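Local atomic coordinates of ATP phosphoribosyltransferase regulatory subunit (Thermotoga maritima, PDB entry 1USY), a protein that is probably required for the first step of histidine biosynthesis and may allow feedback regulation of ATP phosphoribosyltransferase activity by histidine. Residues Y13-K18 with A117-E122; E52-T57 with V73-F78; L93-V98 with L110-E115; N101-S106 with R202-S207. One frame throughout, in Å; residues are numbered along the deposited sequence.

Contact 1 of 4, residues Y13-K18 with A117-E122; sequences YSKATK and ASEFFE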
loop_
_atom_site.group_PDB
_atom_site.type_symbol
_atom_site.label_atom_id
_atom_site.label_comp_id
_atom_site.label_asym_id
_atom_site.label_seq_id
_atom_site.Cartn_x
_atom_site.Cartn_y
_atom_site.Cartn_z
ATOM N N TYR B 13 -9.837 28.677 22.668
ATOM C CA TYR B 13 -9.042 29.629 21.904
ATOM C C TYR B 13 -8.970 30.998 22.599
ATOM O O TYR B 13 -7.936 31.662 22.548
ATOM C CB TYR B 13 -9.646 29.761 20.486
ATOM C CG TYR B 13 -9.343 31.077 19.790
ATOM C CD1 TYR B 13 -8.028 31.400 19.406
ATOM C CD2 TYR B 13 -10.355 32.008 19.532
ATOM C CE1 TYR B 13 -7.727 32.605 18.792
ATOM C CE2 TYR B 13 -10.057 33.225 18.909
ATOM C CZ TYR B 13 -8.738 33.513 18.541
ATOM O OH TYR B 13 -8.424 34.704 17.913
ATOM N N SER B 14 -10.063 31.438 23.229
ATOM C CA SER B 14 -10.017 32.685 24.010
ATOM C C SER B 14 -9.187 32.539 25.262
ATOM O O SER B 14 -8.392 33.405 25.574
ATOM C CB SER B 14 -11.414 33.224 24.350
ATOM O OG SER B 14 -12.225 33.169 23.188
ATOM N N LYS B 15 -9.369 31.446 25.976
ATOM C CA LYS B 15 -8.559 31.200 27.155
ATOM C C LYS B 15 -7.085 31.192 26.809
ATOM O O LYS B 15 -6.294 31.821 27.516
ATOM C CB LYS B 15 -8.952 29.900 27.842
ATOM C CG LYS B 15 -10.354 29.923 28.386
ATOM C CD LYS B 15 -10.786 28.531 28.845
ATOM C CE LYS B 15 -12.298 28.408 28.916
ATOM N NZ LYS B 15 -12.941 29.619 29.489
ATOM N N ALA B 16 -6.735 30.512 25.707
ATOM C CA ALA B 16 -5.342 30.363 25.295
ATOM C C ALA B 16 -4.687 31.639 24.743
ATOM O O ALA B 16 -3.575 31.995 25.167
ATOM C CB ALA B 16 -5.191 29.225 24.326
ATOM N N THR B 17 -5.357 32.308 23.797
ATOM C CA THR B 17 -4.800 33.497 23.167
ATOM C C THR B 17 -5.104 34.654 24.090
ATOM O O THR B 17 -5.883 35.543 23.743
ATOM C CB THR B 17 -5.381 33.775 21.699
ATOM O OG1 THR B 17 -6.765 33.425 21.626
ATOM C CG2 THR B 17 -4.715 32.866 20.567
ATOM N N LYS B 18 -4.498 34.620 25.268
ATOM C CA LYS B 18 -4.716 35.581 26.365
ATOM C C LYS B 18 -3.602 35.312 27.354
ATOM O O LYS B 18 -3.135 36.192 28.084
ATOM C CB LYS B 18 -6.059 35.358 27.062
ATOM C CG LYS B 18 -6.974 36.552 27.015
ATOM C CD LYS B 18 -8.381 36.202 27.525
ATOM C CE LYS B 18 -9.447 36.498 26.450
ATOM N NZ LYS B 18 -10.743 36.929 27.060
ATOM N N ALA B 117 -12.029 22.286 31.221
ATOM C CA ALA B 117 -12.713 21.017 31.474
ATOM C C ALA B 117 -13.923 21.212 32.395
ATOM O O ALA B 117 -14.998 20.655 32.173
ATOM C CB ALA B 117 -11.744 19.940 32.011
ATOM N N SER B 118 -13.757 22.046 33.403
ATOM C CA SER B 118 -14.855 22.298 34.304
ATOM C C SER B 118 -15.980 23.103 33.641
ATOM O O SER B 118 -17.086 23.170 34.170
ATOM C CB SER B 118 -14.361 22.958 35.582
ATOM O OG SER B 118 -13.780 24.196 35.279
ATOM N N GLU B 119 -15.726 23.681 32.475
ATOM C CA GLU B 119 -16.784 24.401 31.761
ATOM C C GLU B 119 -17.296 23.634 30.520
ATOM O O GLU B 119 -18.411 23.846 30.070
ATOM C CB GLU B 119 -16.369 25.853 31.453
ATOM C CG GLU B 119 -15.807 26.095 30.051
ATOM C CD GLU B 119 -15.795 27.568 29.606
ATOM O OE1 GLU B 119 -15.209 28.408 30.343
ATOM O OE2 GLU B 119 -16.359 27.881 28.507
ATOM N N PHE B 120 -16.504 22.700 30.009
ATOM C CA PHE B 120 -16.943 21.882 28.879
ATOM C C PHE B 120 -17.747 20.645 29.270
ATOM O O PHE B 120 -18.521 20.127 28.479
ATOM C CB PHE B 120 -15.757 21.474 27.992
ATOM C CG PHE B 120 -15.020 22.642 27.383
ATOM C CD1 PHE B 120 -13.788 22.446 26.772
ATOM C CD2 PHE B 120 -15.546 23.950 27.441
ATOM C CE1 PHE B 120 -13.080 23.540 26.227
ATOM C CE2 PHE B 120 -14.863 25.032 26.897
ATOM C CZ PHE B 120 -13.614 24.830 26.283
ATOM N N PHE B 121 -17.568 20.183 30.488
ATOM C CA PHE B 121 -18.242 18.983 30.924
ATOM C C PHE B 121 -19.128 19.315 32.091
ATOM O O PHE B 121 -18.840 20.246 32.850
ATOM C CB PHE B 121 -17.222 17.911 31.282
ATOM C CG PHE B 121 -16.358 17.532 30.135
ATOM C CD1 PHE B 121 -15.157 18.204 29.919
ATOM C CD2 PHE B 121 -16.761 16.533 29.229
ATOM C CE1 PHE B 121 -14.334 17.877 28.820
ATOM C CE2 PHE B 121 -15.949 16.201 28.094
ATOM C CZ PHE B 121 -14.726 16.876 27.908
ATOM N N GLU B 122 -20.209 18.553 32.238
ATOM C CA GLU B 122 -21.219 18.907 33.203
ATOM C C GLU B 122 -20.650 18.643 34.539
ATOM O O GLU B 122 -20.732 19.463 35.455
ATOM C CB GLU B 122 -22.493 18.073 33.019
ATOM C CG GLU B 122 -23.705 18.902 32.590
ATOM C CD GLU B 122 -23.791 19.069 31.068
ATOM O OE1 GLU B 122 -23.201 20.052 30.530
ATOM O OE2 GLU B 122 -24.445 18.215 30.400
#
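The carboxylate of Glu119 receives the ammonium group of Lys15 over one face: NZ sits 53° out of the carboxylate plane as seen from OE1. The other oxygen, OE2, is held by the hydroxyl of Ser11, so the two oxygens have different partners, both from helix 6-16. This is a surface salt bridge joining two helices of the class II synthetase-like domain, 6-16 and the C-terminal end of 103-120, where no backbone comes close; the nearest CA atoms, of Lys15 and Glu119, are 11.6 Å apart. Of the other flat groups, the Phe121 ring has Ala117 O in its plane at an edge, whereas the Tyr13 ring belongs to a different flank of its helix, where it meets Trp74 of its own chain and Phe6 of the second subunit. Lys15 and Glu119 approach from opposite directions. The lysine leaves its helix with CG beside the backbone N (chi1 -64°), runs out straight, and bends only at the last torsion (chi4 -41°), which sets NZ over OE1. NZ also forms a salt bridge with Glu115, one turn earlier on the same helix as Glu119, and thus lies between two acidic side chains. Shortening Lys15 to an alanine is likely to leave Glu115 and Glu119 without their shared cation and the two helices without this bridge. Beyond the charges little is shared, with 100 Å² buried in all. The bond itself measures 2.7 Å from Lys15 NZ to Glu119 OE1, with Lys15 CE 3.2 Å from that same oxygen.

Contact 2 of 4, residues E52-T57 with V73-F78; sequences EDFTKT and VWYADF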
loop_
_atom_site.group_PDB
_atom_site.type_symbol
_atom_site.label_atom_id
_atom_site.label_comp_id
_atom_site.label_asym_id
_atom_site.label_seq_id
_atom_site.Cartn_x
_atom_site.Cartn_y
_atom_site.Cartn_z
ATOM N N GLU B 52 -0.431 11.155 15.753
ATOM C CA GLU B 52 -0.746 10.234 16.842
ATOM C C GLU B 52 -0.484 10.903 18.165
ATOM O O GLU B 52 -0.980 10.461 19.187
ATOM C CB GLU B 52 0.115 8.984 16.753
ATOM C CG GLU B 52 -0.347 8.018 15.686
ATOM C CD GLU B 52 0.422 6.705 15.679
ATOM O OE1 GLU B 52 1.411 6.570 14.914
ATOM O OE2 GLU B 52 0.022 5.789 16.422
ATOM N N ASP B 53 0.286 11.979 18.162
ATOM C CA ASP B 53 0.620 12.640 19.418
ATOM C C ASP B 53 0.940 14.089 19.141
ATOM O O ASP B 53 1.949 14.375 18.478
ATOM C CB ASP B 53 1.837 11.952 20.072
ATOM C CG ASP B 53 2.215 12.558 21.421
ATOM O OD1 ASP B 53 2.053 13.789 21.600
ATOM N N PHE B 54 0.114 15.005 19.653
ATOM C CA PHE B 54 0.294 16.418 19.325
ATOM C C PHE B 54 1.622 16.977 19.759
ATOM O O PHE B 54 2.209 17.786 19.038
ATOM C CB PHE B 54 -0.862 17.319 19.772
ATOM C CG PHE B 54 -1.658 17.845 18.622
ATOM C CD1 PHE B 54 -2.876 17.297 18.301
ATOM C CD2 PHE B 54 -1.140 18.833 17.794
ATOM C CE1 PHE B 54 -3.586 17.769 17.180
ATOM C CE2 PHE B 54 -1.851 19.312 16.685
ATOM C CZ PHE B 54 -3.062 18.770 16.371
ATOM N N THR B 55 2.132 16.518 20.905
ATOM C CA THR B 55 3.400 17.058 21.389
ATOM C C THR B 55 4.513 16.554 20.499
ATOM O O THR B 55 5.408 17.304 20.176
ATOM C CB THR B 55 3.652 16.779 22.888
ATOM O OG1 THR B 55 4.071 15.435 23.040
ATOM C CG2 THR B 55 2.339 16.811 23.666
ATOM N N LYS B 56 4.410 15.309 20.046
ATOM C CA LYS B 56 5.374 14.739 19.113
ATOM C C LYS B 56 5.355 15.560 17.819
ATOM O O LYS B 56 6.392 15.947 17.309
ATOM C CB LYS B 56 5.035 13.270 18.847
ATOM C CG LYS B 56 6.179 12.395 18.307
ATOM C CD LYS B 56 5.927 10.893 18.592
ATOM C CE LYS B 56 7.086 10.205 19.348
ATOM N NZ LYS B 56 6.578 9.142 20.280
ATOM N N THR B 57 4.158 15.873 17.336
ATOM C CA THR B 57 3.983 16.720 16.160
ATOM C C THR B 57 4.491 18.150 16.332
ATOM O O THR B 57 5.172 18.665 15.475
ATOM C CB THR B 57 2.500 16.748 15.771
ATOM O OG1 THR B 57 2.171 15.513 15.129
ATOM C CG2 THR B 57 2.244 17.815 14.713
ATOM N N VAL B 73 2.035 27.156 21.878
ATOM C CA VAL B 73 0.901 26.949 20.967
ATOM C C VAL B 73 -0.317 26.308 21.595
ATOM O O VAL B 73 -0.209 25.615 22.603
ATOM C CB VAL B 73 1.281 26.082 19.735
ATOM C CG1 VAL B 73 2.324 26.796 18.885
ATOM C CG2 VAL B 73 1.714 24.661 20.154
ATOM N N TRP B 74 -1.474 26.556 20.984
ATOM C CA TRP B 74 -2.686 25.783 21.242
ATOM C C TRP B 74 -3.108 25.144 19.948
ATOM O O TRP B 74 -2.852 25.686 18.866
ATOM C CB TRP B 74 -3.820 26.650 21.818
ATOM C CG TRP B 74 -4.399 27.587 20.854
ATOM C CD1 TRP B 74 -3.998 28.868 20.613
ATOM C CD2 TRP B 74 -5.498 27.348 19.984
ATOM N NE1 TRP B 74 -4.783 29.449 19.642
ATOM C CE2 TRP B 74 -5.712 28.536 19.232
ATOM C CE3 TRP B 74 -6.331 26.254 19.750
ATOM C CZ2 TRP B 74 -6.718 28.647 18.259
ATOM C CZ3 TRP B 74 -7.317 26.361 18.769
ATOM C CH2 TRP B 74 -7.503 27.542 18.033
ATOM N N TYR B 75 -3.753 23.988 20.053
ATOM C CA TYR B 75 -4.282 23.298 18.889
ATOM C C TYR B 75 -5.715 22.817 19.126
ATOM O O TYR B 75 -6.222 22.902 20.271
ATOM C CB TYR B 75 -3.361 22.145 18.486
ATOM C CG TYR B 75 -3.100 21.174 19.600
ATOM C CD1 TYR B 75 -4.009 20.156 19.889
ATOM C CD2 TYR B 75 -1.953 21.277 20.391
ATOM C CE1 TYR B 75 -3.786 19.272 20.926
ATOM C CE2 TYR B 75 -1.717 20.377 21.436
ATOM C CZ TYR B 75 -2.648 19.379 21.685
ATOM O OH TYR B 75 -2.449 18.469 22.697
ATOM N N ALA B 76 -6.337 22.328 18.037
ATOM C CA ALA B 76 -7.701 21.819 17.967
ATOM C C ALA B 76 -7.885 21.002 16.692
ATOM O O ALA B 76 -8.246 21.538 15.610
ATOM C CB ALA B 76 -8.760 22.995 18.005
ATOM N N ASP B 77 -7.649 19.702 16.811
ATOM C CA ASP B 77 -7.782 18.788 15.696
ATOM C C ASP B 77 -7.911 17.320 16.137
ATOM O O ASP B 77 -7.881 16.969 17.331
ATOM C CB ASP B 77 -6.584 18.947 14.770
ATOM C CG ASP B 77 -6.955 18.843 13.279
ATOM O OD1 ASP B 77 -6.252 19.490 12.487
ATOM O OD2 ASP B 77 -7.898 18.164 12.790
ATOM N N PHE B 78 -8.054 16.459 15.148
ATOM C CA PHE B 78 -8.123 15.058 15.387
ATOM C C PHE B 78 -6.745 14.516 15.682
ATOM O O PHE B 78 -5.775 14.982 15.098
ATOM C CB PHE B 78 -8.740 14.387 14.184
ATOM C CG PHE B 78 -10.210 14.642 14.063
ATOM C CD1 PHE B 78 -10.707 15.476 13.085
ATOM C CD2 PHE B 78 -11.098 14.074 14.970
ATOM C CE1 PHE B 78 -12.099 15.717 13.007
ATOM C CE2 PHE B 78 -12.477 14.303 14.884
ATOM C CZ PHE B 78 -12.975 15.114 13.920
#
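Phe54 and Tyr75 lie ring on ring in an offset stack, the centroids 3.8 Å apart and the planes only 6° from parallel. The side chains slide past each other in opposite directions, so each beta carbon ends over the other's ring: Phe54 CB stands 3.7 Å from the Tyr75 centroid and Tyr75 CB 4.1 Å from that of Phe54, two CH-pi contacts flanking the stack. Tyr75 adopts a chi1 of 55°, its CG between the backbone N and the carbonyl carbon, and this lays the ring against the first turn of helix 54-63. At the far edge of the Phe54 ring, near its plane, Asp77 CB comes within 3.9 Å of CZ. Asp77 OD2 accepts from the N-H of the next residue, Phe78. The phenol OH of Tyr75 is hydrogen-bonded to Ser267 OG, on the strand 262-269. With a leucine in place of the Tyr75 ring, the Phe54 face would probably lose its flat partner and Ser267 OG its hydroxyl mate. The outer side of the helix start is looser and more polar: Glu52 and Lys56 are exposed, and Asp53 is the N-cap. Its OD1 accepts from Lys56 N at 3.2 Å and from Thr55 OG1 at 3.0 Å, both from the same face of its plane. The aromatic stack therefore seats a helix start on the strand 71-83, whose pairing with 86-98 is consistent with the motif 2 hairpin of class II aminoacyl-tRNA synthetases, to whose family this protein belongs.

Contact 3 of 4, residues L93-V98 with L110-E115; sequences LGLEKV and LEIIVE
Leu95, near the end of strand 86-98, faces Ile112 and Ile113 on a regular helix, with the backbones well apart: Leu95 CA is 8.2 Å from Ile113 CA. The strand is paired on both flanks, Gly94 with Tyr75 of one neighbour and Leu95 with Gly266 of the other, so helix 103-120 rests on the face of the mostly antiparallel sheet of the class II synthetase-like domain rather than at its edge. Leu93 and Leu95 point toward the helix, and Leu95 makes the contact. Its CG stands beside the backbone N, anti to the carbonyl carbon (chi1 -46°), and the extended CD1 branch reaches the helix. There CD1 touches two successive residues. On Ile112 it approaches the branch point, 3.7 Å from CB, with Ile112 CG2 and Ile112 CD1 each 3.8 Å away; the two side chains cross obliquely. Ile113 instead starts out along the flank of its helix, and a chi2 of -16° swings CD1 back to the side of its own CA. This brings Ile113 CD1 to 3.5 Å from Leu95 CD1 and 3.7 Å from Leu95 CG, the two chains sliding past each other in opposite directions. Phe12 of helix 6-16 touches all three residues, and Phe239 and Ile241 of strand 237-243 meet Ile113, extending the apolar layer between sheet and helices. All the touching atoms are aliphatic carbons; with no polar or directional bond between the two segments, strand and helix are held together here by apolar burial.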
loop_
_atom_site.group_PDB
_atom_site.type_symbol
_atom_site.label_atom_id
_atom_site.label_comp_id
_atom_site.label_asym_id
_atom_site.label_seq_id
_atom_site.Cartn_x
_atom_site.Cartn_y
_atom_site.Cartn_z
ATOM N N LEU B 93 -8.364 19.213 22.152
ATOM C CA LEU B 93 -7.940 20.585 22.384
ATOM C C LEU B 93 -6.684 20.540 23.208
ATOM O O LEU B 93 -6.627 19.802 24.154
ATOM C CB LEU B 93 -9.010 21.392 23.125
ATOM C CG LEU B 93 -10.360 21.491 22.426
ATOM C CD1 LEU B 93 -11.345 22.474 23.131
ATOM C CD2 LEU B 93 -10.183 21.883 20.974
ATOM N N GLY B 94 -5.671 21.331 22.873
ATOM C CA GLY B 94 -4.461 21.305 23.674
ATOM C C GLY B 94 -3.478 22.448 23.633
ATOM O O GLY B 94 -3.569 23.374 22.823
ATOM N N LEU B 95 -2.532 22.388 24.556
ATOM C CA LEU B 95 -1.532 23.430 24.702
ATOM C C LEU B 95 -0.186 22.759 24.720
ATOM O O LEU B 95 -0.063 21.570 24.990
ATOM C CB LEU B 95 -1.716 24.228 25.986
ATOM C CG LEU B 95 -3.112 24.705 26.360
ATOM C CD1 LEU B 95 -3.185 25.185 27.842
ATOM C CD2 LEU B 95 -3.565 25.790 25.385
ATOM N N GLU B 96 0.832 23.550 24.442
ATOM C CA GLU B 96 2.194 23.092 24.397
ATOM C C GLU B 96 3.088 24.325 24.626
ATOM O O GLU B 96 3.029 25.281 23.849
ATOM C CB GLU B 96 2.410 22.469 23.028
ATOM C CG GLU B 96 3.226 21.204 23.020
ATOM C CD GLU B 96 2.663 20.112 23.901
ATOM O OE1 GLU B 96 3.309 19.838 24.924
ATOM O OE2 GLU B 96 1.617 19.499 23.562
ATOM N N LYS B 97 3.854 24.337 25.721
ATOM C CA LYS B 97 4.895 25.363 25.953
ATOM C C LYS B 97 6.303 24.746 26.060
ATOM O O LYS B 97 6.598 23.984 26.970
ATOM C CB LYS B 97 4.587 26.207 27.180
ATOM C CG LYS B 97 5.780 26.944 27.731
ATOM C CD LYS B 97 5.742 28.458 27.558
ATOM C CE LYS B 97 7.060 29.047 28.135
ATOM N NZ LYS B 97 7.201 30.510 28.111
ATOM N N VAL B 98 7.153 25.045 25.090
ATOM C CA VAL B 98 8.527 24.570 25.100
ATOM C C VAL B 98 9.385 25.771 24.772
ATOM O O VAL B 98 9.275 26.300 23.656
ATOM C CB VAL B 98 8.807 23.516 24.002
ATOM C CG1 VAL B 98 10.233 22.985 24.114
ATOM C CG2 VAL B 98 7.789 22.386 24.035
ATOM N N LEU B 110 -2.054 24.080 33.138
ATOM C CA LEU B 110 -3.063 23.435 33.968
ATOM C C LEU B 110 -4.274 24.313 34.083
ATOM O O LEU B 110 -5.404 23.836 34.040
ATOM C CB LEU B 110 -2.533 23.208 35.377
ATOM C CG LEU B 110 -2.046 21.815 35.758
ATOM C CD1 LEU B 110 -1.837 21.861 37.213
ATOM C CD2 LEU B 110 -3.026 20.743 35.371
ATOM N N GLU B 111 -4.044 25.604 34.229
ATOM C CA GLU B 111 -5.123 26.472 34.602
ATOM C C GLU B 111 -6.114 26.549 33.455
ATOM O O GLU B 111 -7.318 26.423 33.679
ATOM C CB GLU B 111 -4.598 27.813 35.125
ATOM C CG GLU B 111 -4.950 29.051 34.321
ATOM C CD GLU B 111 -6.423 29.379 34.389
ATOM O OE1 GLU B 111 -6.961 29.408 35.526
ATOM O OE2 GLU B 111 -7.040 29.584 33.308
ATOM N N ILE B 112 -5.610 26.663 32.226
ATOM C CA ILE B 112 -6.466 26.632 31.031
ATOM C C ILE B 112 -7.182 25.271 30.804
ATOM O O ILE B 112 -8.383 25.259 30.571
ATOM C CB ILE B 112 -5.657 27.046 29.787
ATOM C CG1 ILE B 112 -5.094 28.436 29.964
ATOM C CG2 ILE B 112 -6.487 26.984 28.522
ATOM C CD1 ILE B 112 -4.020 28.752 28.959
ATOM N N ILE B 113 -6.458 24.156 30.882
ATOM C CA ILE B 113 -7.056 22.844 30.656
ATOM C C ILE B 113 -8.139 22.588 31.717
ATOM O O ILE B 113 -9.260 22.224 31.382
ATOM C CB ILE B 113 -5.995 21.681 30.652
ATOM C CG1 ILE B 113 -5.044 21.692 29.446
ATOM C CG2 ILE B 113 -6.690 20.320 30.658
ATOM C CD1 ILE B 113 -5.435 22.509 28.313
ATOM N N VAL B 114 -7.805 22.787 32.991
ATOM C CA VAL B 114 -8.772 22.563 34.070
ATOM C C VAL B 114 -9.979 23.483 33.896
ATOM O O VAL B 114 -11.131 23.006 33.927
ATOM C CB VAL B 114 -8.149 22.776 35.496
ATOM C CG1 VAL B 114 -9.223 22.882 36.594
ATOM C CG2 VAL B 114 -7.138 21.684 35.829
ATOM N N GLU B 115 -9.738 24.790 33.736
ATOM C CA GLU B 115 -10.854 25.734 33.578
ATOM C C GLU B 115 -11.722 25.330 32.388
ATOM O O GLU B 115 -12.978 25.379 32.480
ATOM C CB GLU B 115 -10.389 27.165 33.390
ATOM C CG GLU B 115 -11.532 28.129 33.150
ATOM C CD GLU B 115 -11.067 29.533 32.878
ATOM O OE1 GLU B 115 -9.909 29.848 33.183
ATOM O OE2 GLU B 115 -11.865 30.342 32.363
#

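Contact 4 of 4, residues N101-S106 with R202-S207; sequences NSLDDS and REDLLS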
loop_
_atom_site.group_PDB
_atom_site.type_symbol
_atom_site.label_atom_id
_atom_site.label_comp_id
_atom_site.label_asym_id
_atom_site.label_seq_id
_atom_site.Cartn_x
_atom_site.Cartn_y
_atom_site.Cartn_z
ATOM N N ASN B 101 10.065 27.083 31.610
ATOM C CA ASN B 101 11.117 27.803 32.329
ATOM C C ASN B 101 10.950 27.665 33.852
ATOM O O ASN B 101 11.922 27.761 34.610
ATOM C CB ASN B 101 11.193 29.283 31.877
ATOM C CG ASN B 101 11.662 29.432 30.426
ATOM O OD1 ASN B 101 10.959 30.018 29.596
ATOM N ND2 ASN B 101 12.859 28.902 30.117
ATOM N N SER B 102 9.717 27.402 34.281
ATOM C CA SER B 102 9.419 27.302 35.692
ATOM C C SER B 102 8.119 26.524 35.895
ATOM O O SER B 102 7.387 26.255 34.941
ATOM C CB SER B 102 9.296 28.705 36.290
ATOM O OG SER B 102 8.523 29.538 35.437
ATOM N N LEU B 103 7.836 26.169 37.145
ATOM C CA LEU B 103 6.554 25.581 37.497
ATOM C C LEU B 103 5.408 26.485 37.026
ATOM O O LEU B 103 4.369 25.981 36.560
ATOM C CB LEU B 103 6.465 25.373 39.010
ATOM C CG LEU B 103 5.824 24.101 39.565
ATOM C CD1 LEU B 103 5.392 24.416 40.983
ATOM C CD2 LEU B 103 4.660 23.612 38.729
ATOM N N ASP B 104 5.612 27.807 37.152
ATOM C CA ASP B 104 4.622 28.803 36.750
ATOM C C ASP B 104 4.112 28.591 35.325
ATOM O O ASP B 104 2.939 28.885 35.023
ATOM C CB ASP B 104 5.181 30.196 36.895
ATOM C CG ASP B 104 5.209 30.662 38.334
ATOM O OD1 ASP B 104 5.104 29.798 39.218
ATOM O OD2 ASP B 104 5.338 31.866 38.673
ATOM N N ASP B 105 4.979 28.042 34.466
ATOM C CA ASP B 105 4.607 27.696 33.088
ATOM C C ASP B 105 3.679 26.498 33.018
ATOM O O ASP B 105 2.730 26.509 32.231
ATOM C CB ASP B 105 5.840 27.457 32.240
ATOM C CG ASP B 105 6.480 28.738 31.820
ATOM O OD1 ASP B 105 5.752 29.622 31.334
ATOM O OD2 ASP B 105 7.691 28.971 31.954
ATOM N N SER B 106 3.946 25.486 33.854
ATOM C CA SER B 106 3.116 24.297 33.927
ATOM C C SER B 106 1.787 24.672 34.513
ATOM O O SER B 106 0.752 24.209 34.035
ATOM C CB SER B 106 3.745 23.207 34.793
ATOM O OG SER B 106 5.049 22.897 34.379
ATOM N N ARG B 202 7.790 16.968 46.315
ATOM C CA ARG B 202 6.809 17.492 47.270
ATOM C C ARG B 202 6.457 18.989 47.070
ATOM O O ARG B 202 5.281 19.346 47.123
ATOM C CB ARG B 202 7.276 17.215 48.705
ATOM C CG ARG B 202 6.182 17.346 49.795
ATOM C CD ARG B 202 6.749 17.678 51.183
ATOM N NE ARG B 202 7.840 16.768 51.556
ATOM C CZ ARG B 202 7.650 15.499 51.933
ATOM N NH1 ARG B 202 6.426 14.990 51.998
ATOM N NH2 ARG B 202 8.680 14.728 52.240
ATOM N N GLU B 203 7.450 19.846 46.825
ATOM C CA GLU B 203 7.199 21.265 46.525
ATOM C C GLU B 203 6.351 21.455 45.265
ATOM O O GLU B 203 5.451 22.313 45.210
ATOM C CB GLU B 203 8.501 22.043 46.350
ATOM C CG GLU B 203 9.654 21.573 47.201
ATOM C CD GLU B 203 9.415 21.827 48.675
ATOM O OE1 GLU B 203 9.109 20.847 49.400
ATOM O OE2 GLU B 203 9.534 23.004 49.116
ATOM N N ASP B 204 6.667 20.664 44.249
ATOM C CA ASP B 204 5.899 20.657 43.010
ATOM C C ASP B 204 4.445 20.217 43.208
ATOM O O ASP B 204 3.529 20.915 42.772
ATOM C CB ASP B 204 6.589 19.783 41.972
ATOM C CG ASP B 204 7.699 20.515 41.284
ATOM O OD1 ASP B 204 8.434 19.894 40.486
ATOM O OD2 ASP B 204 7.907 21.727 41.500
ATOM N N LEU B 205 4.237 19.072 43.853
ATOM C CA LEU B 205 2.875 18.630 44.166
ATOM C C LEU B 205 2.102 19.694 45.013
ATOM O O LEU B 205 0.971 20.024 44.699
ATOM C CB LEU B 205 2.893 17.265 44.869
ATOM C CG LEU B 205 3.244 16.104 43.947
ATOM C CD1 LEU B 205 3.661 14.875 44.717
ATOM C CD2 LEU B 205 2.058 15.774 43.067
ATOM N N LEU B 206 2.759 20.251 46.036
ATOM C CA LEU B 206 2.146 21.187 46.963
ATOM C C LEU B 206 1.723 22.476 46.285
ATOM O O LEU B 206 0.705 23.069 46.623
ATOM C CB LEU B 206 3.123 21.543 48.093
ATOM C CG LEU B 206 3.189 20.824 49.451
ATOM C CD1 LEU B 206 4.211 21.541 50.379
ATOM C CD2 LEU B 206 1.840 20.756 50.144
ATOM N N SER B 207 2.522 22.928 45.336
ATOM C CA SER B 207 2.250 24.211 44.696
ATOM C C SER B 207 1.149 24.027 43.640
ATOM O O SER B 207 0.305 24.912 43.445
ATOM C CB SER B 207 3.539 24.803 44.112
ATOM O OG SER B 207 3.240 25.716 43.060
#
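Leu103 reaches across to helix 199-215 and lays its branched end between Asp204 and Ser207, two residues that follow each other by one turn. It and Asp204 slide past in opposite directions. Asp204 CG lies beside its own backbone N (chi1 -81°), which turns the carboxylate toward the leucine, and OD2 ends 3.7 Å from both Leu103 CG and Leu103 CD1. Ser207, one turn on, meets Leu103 CD1 as well: its OG is 3.3 Å and its CB 3.7 Å from that methyl. Oxygen thus meets carbon at both places, and no hydrogen bond crosses between the segments. Here the start of helix 103-120 packs against the first half of helix 199-215 at the surface of the class II synthetase-like domain, the backbones nearest at Leu103 and Asp204, with CA atoms 7.4 Å apart. Leu237 of strand 237-243 touches both Leu103 and Asp204, and His131 of strand 125-131 also touches Asp204, which ties the two helices to the sheet. The turn leading into helix 103-120 is bridged by Asp105 OD2, which takes the backbone N of Asn101 at 3.1 Å with an N-H...O angle of 151°, met on the anti side of the carboxylate, and more weakly that of Ser102. One turn along from Leu103, Ser106 OG is hydrogen-bonded to Glu255 OE1.

Overall arrangement
From the N terminus, helix 6-16 opens a loop of 98 intervening residues that contact 1 closes only at the end of helix 103-120, and contacts 2 and 3 both nest inside. Contact 2 closes a loop of 15 residues, bringing helix 54-63 onto strand 71-83; contact 3 follows in series with a loop of 11, folding helix 103-120 back over strand 86-98. Those strands are neighbours in the sheet. Contact 4, closing a loop of 95, crosses contacts 1 and 3 and carries the start of helix 103-120 to helix 199-215. Helix 103-120 thus serves contacts 1, 3 and 4, tying the N-terminal helix, the sheet and the later helical region, with contacts 1 and 4 centred about 21 Å apart.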